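Putative hyaluronoglucosaminidase (Clostridium perfringens, PDB 6PWI) belongs to glycoside hydrolase family 84 and probably acts as a hexosaminidase, represented here by an N-terminal part of a longer protein that is probably cell-wall-anchored. Local coordinates at residues N57-D65 and L97-D108. Residues are numbered along the deposited sequence; the frame is centred on the assembly and turned at random.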
ATOM      1  N   ASN A  57      -6.654  11.484 -32.336  1.00 39.63           N
ATOM      2  CA  ASN A  57      -7.674  10.510 -32.675  1.00 37.76           C
ATOM      3  C   ASN A  57      -7.586   9.363 -31.671  1.00 37.17           C
ATOM      4  O   ASN A  57      -6.500   8.845 -31.414  1.00 35.66           O
ATOM      5  CB  ASN A  57      -7.518  10.005 -34.115  1.00 37.53           C
ATOM      6  CG  ASN A  57      -8.484   8.890 -34.472  1.00 37.28           C
ATOM      7  OD1 ASN A  57      -9.698   9.067 -34.410  1.00 36.79           O
ATOM      8  ND2 ASN A  57      -7.952   7.738 -34.851  1.00 36.38           N
ATOM      9  N   VAL A  58      -8.752   8.976 -31.136  1.00 34.96           N
ATOM     10  CA  VAL A  58      -8.872   7.956 -30.112  1.00 32.07           C
ATOM     11  C   VAL A  58      -9.756   6.827 -30.643  1.00 32.67           C
ATOM     12  O   VAL A  58     -10.887   7.062 -31.069  1.00 33.03           O
ATOM     13  CB  VAL A  58      -9.474   8.560 -28.833  1.00 30.62           C
ATOM     14  CG1 VAL A  58      -9.774   7.490 -27.802  1.00 30.93           C
ATOM     15  CG2 VAL A  58      -8.580   9.638 -28.251  1.00 30.45           C
ATOM     16  N   VAL A  59      -9.236   5.597 -30.574  1.00 30.59           N
ATOM     17  CA  VAL A  59      -9.956   4.415 -31.013  1.00 28.98           C
ATOM     18  C   VAL A  59     -10.061   3.443 -29.842  1.00 28.41           C
ATOM     19  O   VAL A  59      -9.050   2.915 -29.391  1.00 29.65           O
ATOM     20  CB  VAL A  59      -9.246   3.755 -32.212  1.00 28.18           C
ATOM     21  CG1 VAL A  59      -9.972   2.508 -32.695  1.00 25.93           C
ATOM     22  CG2 VAL A  59      -9.021   4.741 -33.349  1.00 27.49           C
ATOM     23  N   PHE A  60     -11.286   3.215 -29.360  1.00 27.70           N
ATOM     24  CA  PHE A  60     -11.528   2.192 -28.357  1.00 27.15           C
ATOM     25  C   PHE A  60     -12.230   1.002 -29.005  1.00 27.05           C
ATOM     26  O   PHE A  60     -13.230   1.165 -29.694  1.00 27.22           O
ATOM     27  CB  PHE A  60     -12.483   2.686 -27.269  1.00 27.50           C
ATOM     28  CG  PHE A  60     -12.067   3.920 -26.508  1.00 27.76           C
ATOM     29  CD1 PHE A  60     -10.948   3.912 -25.689  1.00 27.49           C
ATOM     30  CD2 PHE A  60     -12.836   5.073 -26.567  1.00 27.52           C
ATOM     31  CE1 PHE A  60     -10.585   5.046 -24.977  1.00 27.42           C
ATOM     32  CE2 PHE A  60     -12.480   6.202 -25.845  1.00 27.56           C
ATOM     33  CZ  PHE A  60     -11.353   6.187 -25.056  1.00 27.81           C
ATOM     34  N   GLU A  61     -11.720  -0.201 -28.744  1.00 26.51           N
ATOM     35  CA  GLU A  61     -12.432  -1.411 -29.104  1.00 26.46           C
ATOM     36  C   GLU A  61     -13.683  -1.523 -28.239  1.00 27.09           C
ATOM     37  O   GLU A  61     -13.803  -0.843 -27.227  1.00 28.30           O
ATOM     38  CB  GLU A  61     -11.545  -2.631 -28.885  1.00 26.56           C
ATOM     39  CG  GLU A  61     -10.459  -2.771 -29.928  1.00 27.61           C
ATOM     40  CD  GLU A  61      -9.815  -4.144 -29.909  1.00 28.99           C
ATOM     41  OE1 GLU A  61     -10.171  -4.945 -29.020  1.00 28.55           O
ATOM     42  OE2 GLU A  61      -8.964  -4.409 -30.784  1.00 30.73           O
ATOM     43  N   GLU A  62     -14.588  -2.420 -28.640  1.00 29.27           N
ATOM     44  CA  GLU A  62     -15.898  -2.590 -28.030  1.00 29.90           C
ATOM     45  C   GLU A  62     -15.780  -3.177 -26.622  1.00 29.28           C
ATOM     46  O   GLU A  62     -16.677  -2.985 -25.804  1.00 31.41           O
ATOM     47  CB  GLU A  62     -16.782  -3.456 -28.934  1.00 30.88           C
ATOM     48  CG  GLU A  62     -17.175  -2.769 -30.229  1.00 32.35           C
ATOM     49  CD  GLU A  62     -18.112  -1.582 -30.071  1.00 34.38           C
ATOM     50  OE1 GLU A  62     -19.045  -1.674 -29.248  1.00 36.23           O
ATOM     51  OE2 GLU A  62     -17.914  -0.565 -30.773  1.00 36.90           O
ATOM     52  N   GLY A  63     -14.677  -3.884 -26.346  1.00 27.39           N
ATOM     53  CA  GLY A  63     -14.483  -4.546 -25.065  1.00 26.80           C
ATOM     54  C   GLY A  63     -14.011  -3.614 -23.944  1.00 26.99           C
ATOM     55  O   GLY A  63     -13.986  -4.025 -22.782  1.00 26.00           O
ATOM     56  N   ILE A  64     -13.635  -2.375 -24.299  1.00 26.02           N
ATOM     57  CA  ILE A  64     -13.090  -1.401 -23.364  1.00 26.61           C
ATOM     58  C   ILE A  64     -14.243  -0.723 -22.617  1.00 27.92           C
ATOM     59  O   ILE A  64     -15.168  -0.205 -23.243  1.00 28.06           O
ATOM     60  CB  ILE A  64     -12.187  -0.398 -24.121  1.00 26.63           C
ATOM     61  CG1 ILE A  64     -11.070  -1.081 -24.923  1.00 26.03           C
ATOM     62  CG2 ILE A  64     -11.650   0.684 -23.198  1.00 26.16           C
ATOM     63  CD1 ILE A  64     -10.239  -2.091 -24.156  1.00 25.25           C
ATOM     64  N   ASP A  65     -14.199  -0.740 -21.273  1.00 29.48           N
ATOM     65  CA  ASP A  65     -15.310  -0.267 -20.453  1.00 30.10           C
ATOM     66  C   ASP A  65     -15.178   1.228 -20.175  1.00 30.65           C
ATOM     67  O   ASP A  65     -14.174   1.842 -20.538  1.00 31.32           O
ATOM     68  CB  ASP A  65     -15.505  -1.107 -19.185  1.00 32.18           C
ATOM     69  CG  ASP A  65     -14.414  -0.991 -18.123  1.00 35.30           C
ATOM     70  OD1 ASP A  65     -13.641   0.001 -18.150  1.00 34.52           O
ATOM     71  OD2 ASP A  65     -14.344  -1.901 -17.259  1.00 35.61           O
ATOM     72  N   LEU A  97      -4.868   4.036 -29.534  1.00 30.47           N
ATOM     73  CA  LEU A  97      -5.720   2.870 -29.722  1.00 31.46           C
ATOM     74  C   LEU A  97      -5.690   2.017 -28.455  1.00 32.11           C
ATOM     75  O   LEU A  97      -4.616   1.647 -27.979  1.00 34.00           O
ATOM     76  CB  LEU A  97      -5.271   2.044 -30.937  1.00 31.75           C
ATOM     77  CG  LEU A  97      -4.765   2.779 -32.183  1.00 31.92           C
ATOM     78  CD1 LEU A  97      -4.581   1.802 -33.334  1.00 30.46           C
ATOM     79  CD2 LEU A  97      -5.688   3.911 -32.604  1.00 31.46           C
ATOM     80  N   ILE A  98      -6.877   1.709 -27.915  1.00 30.11           N
ATOM     81  CA  ILE A  98      -6.983   0.838 -26.757  1.00 28.93           C
ATOM     82  C   ILE A  98      -7.771  -0.409 -27.150  1.00 29.58           C
ATOM     83  O   ILE A  98      -8.888  -0.307 -27.659  1.00 30.41           O
ATOM     84  CB  ILE A  98      -7.615   1.565 -25.552  1.00 27.68           C
ATOM     85  CG1 ILE A  98      -6.963   2.926 -25.279  1.00 28.26           C
ATOM     86  CG2 ILE A  98      -7.600   0.671 -24.319  1.00 27.02           C
ATOM     87  CD1 ILE A  98      -5.490   2.870 -24.920  1.00 26.67           C
ATOM     88  N   GLY A  99      -7.188  -1.586 -26.890  1.00 27.72           N
ATOM     89  CA  GLY A  99      -7.791  -2.817 -27.360  1.00 27.46           C
ATOM     90  C   GLY A  99      -7.470  -4.008 -26.470  1.00 27.88           C
ATOM     91  O   GLY A  99      -6.638  -3.912 -25.572  1.00 29.67           O
ATOM     92  N   ILE A 100      -8.135  -5.130 -26.761  1.00 26.85           N
ATOM     93  CA  ILE A 100      -7.977  -6.363 -26.012  1.00 27.35           C
ATOM     94  C   ILE A 100      -7.441  -7.440 -26.949  1.00 27.99           C
ATOM     95  O   ILE A 100      -7.884  -7.562 -28.085  1.00 29.46           O
ATOM     96  CB  ILE A 100      -9.309  -6.765 -25.347  1.00 27.58           C
ATOM     97  CG1 ILE A 100      -9.647  -5.819 -24.191  1.00 26.62           C
ATOM     98  CG2 ILE A 100      -9.311  -8.232 -24.915  1.00 25.62           C
ATOM     99  CD1 ILE A 100     -11.107  -5.824 -23.813  1.00 27.39           C
ATOM    100  N   ASN A 101      -6.476  -8.212 -26.448  1.00 28.49           N
ATOM    101  CA  ASN A 101      -5.829  -9.273 -27.197  1.00 28.36           C
ATOM    102  C   ASN A 101      -6.849 -10.337 -27.603  1.00 28.78           C
ATOM    103  O   ASN A 101      -7.694 -10.729 -26.793  1.00 28.96           O
ATOM    104  CB  ASN A 101      -4.685  -9.864 -26.376  1.00 28.55           C
ATOM    105  CG  ASN A 101      -4.080 -11.078 -27.036  1.00 28.48           C
ATOM    106  OD1 ASN A 101      -3.439 -10.965 -28.081  1.00 28.75           O
ATOM    107  ND2 ASN A 101      -4.307 -12.236 -26.440  1.00 27.64           N
ATOM    108  N   ASN A 102      -6.758 -10.770 -28.873  1.00 28.25           N
ATOM    109  CA  ASN A 102      -7.590 -11.807 -29.477  1.00 28.62           C
ATOM    110  C   ASN A 102      -9.057 -11.391 -29.605  1.00 28.57           C
ATOM    111  O   ASN A 102      -9.930 -12.254 -29.625  1.00 29.20           O
ATOM    112  CB  ASN A 102      -7.519 -13.143 -28.734  1.00 28.93           C
ATOM    113  CG  ASN A 102      -6.231 -13.899 -28.963  1.00 30.56           C
ATOM    114  OD1 ASN A 102      -5.417 -13.532 -29.811  1.00 30.08           O
ATOM    115  ND2 ASN A 102      -6.038 -14.964 -28.204  1.00 32.91           N
ATOM    116  N   SER A 103      -9.331 -10.087 -29.714  1.00 28.11           N
ATOM    117  CA  SER A 103     -10.695  -9.609 -29.900  1.00 28.56           C
ATOM    118  C   SER A 103     -11.060  -9.582 -31.385  1.00 28.68           C
ATOM    119  O   SER A 103     -12.242  -9.580 -31.731  1.00 28.39           O
ATOM    120  CB  SER A 103     -10.872  -8.247 -29.292  1.00 26.77           C
ATOM    121  OG  SER A 103     -10.203  -7.273 -30.083  1.00 25.72           O
ATOM    122  N   GLU A 104     -10.026  -9.544 -32.236  1.00 28.79           N
ATOM    123  CA  GLU A 104     -10.102  -9.323 -33.676  1.00 30.68           C
ATOM    124  C   GLU A 104     -10.767  -7.983 -33.961  1.00 29.71           C
ATOM    125  O   GLU A 104     -11.366  -7.794 -35.020  1.00 28.88           O
ATOM    126  CB  GLU A 104     -10.742 -10.492 -34.426  1.00 32.39           C
ATOM    127  CG  GLU A 104     -10.168 -11.818 -33.995  1.00 37.47           C
ATOM    128  CD  GLU A 104     -10.182 -12.912 -35.040  1.00 42.21           C
ATOM    129  OE1 GLU A 104      -9.456 -12.776 -36.041  1.00 48.04           O
ATOM    130  OE2 GLU A 104     -10.909 -13.899 -34.842  1.00 44.15           O
ATOM    131  N   GLY A 105     -10.646  -7.075 -32.986  1.00 28.91           N
ATOM    132  CA  GLY A 105     -11.009  -5.681 -33.153  1.00 28.75           C
ATOM    133  C   GLY A 105      -9.891  -4.911 -33.847  1.00 30.26           C
ATOM    134  O   GLY A 105      -8.825  -5.462 -34.141  1.00 29.71           O
ATOM    135  N   VAL A 106     -10.157  -3.626 -34.094  1.00 31.33           N
ATOM    136  CA  VAL A 106      -9.267  -2.761 -34.849  1.00 32.25           C
ATOM    137  C   VAL A 106      -7.877  -2.767 -34.214  1.00 32.11           C
ATOM    138  O   VAL A 106      -6.874  -2.873 -34.921  1.00 34.62           O
ATOM    139  CB  VAL A 106      -9.849  -1.337 -34.952  1.00 33.51           C
ATOM    140  CG1 VAL A 106      -8.882  -0.371 -35.623  1.00 33.47           C
ATOM    141  CG2 VAL A 106     -11.198  -1.337 -35.658  1.00 32.80           C
ATOM    142  N   VAL A 107      -7.824  -2.675 -32.879  1.00 29.41           N
ATOM    143  CA  VAL A 107      -6.554  -2.528 -32.186  1.00 28.25           C
ATOM    144  C   VAL A 107      -5.834  -3.873 -32.128  1.00 27.82           C
ATOM    145  O   VAL A 107      -4.614  -3.928 -32.272  1.00 27.80           O
ATOM    146  CB  VAL A 107      -6.717  -1.900 -30.790  1.00 27.21           C
ATOM    147  CG1 VAL A 107      -5.368  -1.698 -30.121  1.00 26.99           C
ATOM    148  CG2 VAL A 107      -7.495  -0.594 -30.844  1.00 26.02           C
ATOM    149  N   ASP A 108      -6.593  -4.954 -31.917  1.00 27.93           N
ATOM    150  CA  ASP A 108      -6.023  -6.289 -31.955  1.00 29.75           C
ATOM    151  C   ASP A 108      -5.380  -6.503 -33.323  1.00 31.90           C
ATOM    152  O   ASP A 108      -4.260  -7.008 -33.418  1.00 32.38           O
ATOM    153  CB  ASP A 108      -7.060  -7.362 -31.607  1.00 29.39           C
ATOM    154  CG  ASP A 108      -6.495  -8.777 -31.576  1.00 31.00           C
ATOM    155  OD1 ASP A 108      -5.325  -8.944 -31.167  1.00 32.87           O
ATOM    156  OD2 ASP A 108      -7.222  -9.710 -31.964  1.00 31.74           O
TER
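Glu61 sends its carboxylate across to Ile100, Ser103 and Asp108, in the end of strand 94-100 and the loop and helix start that follow, replacing a sheet partner with a side chain. Up to this point the parallel pairing with strand 55-60 is regular: Ile98 N donates to Val59 O (2.9 Å), and Ile98 O accepts from Glu61 N at 3.0 Å. A type I turn from Glu61 to Ile64 then follows strand 55-60, and the next donor, Ile100 N, is taken by Glu61 OE1 (3.0 Å, N-H...O 174°), from 65° above the carboxylate plane. Ser103 OG donates to Glu61 OE1 at 2.6 Å, from the opposite face and on the syn side, while itself accepting from Gly105 N in an ST turn. Extended beyond CG (chi2 -166°), the chain of Glu61 carries OE2 to the first turn of helix 106-114, where Asp108 N donates to Glu61 OE2 at 2.7 Å. Asp108 in turn receives Glu104 N on the anti lone pair of OD2. Ile64 CD1 lies 3.8 Å from Ile98 CG2, on the sheet face covered by helix 144-158. One buried carboxylate thus serves strand end, loop and helix in this GH20 domain 2-like module, and the amide donors and helix N-terminus would be expected to favour its ionised form.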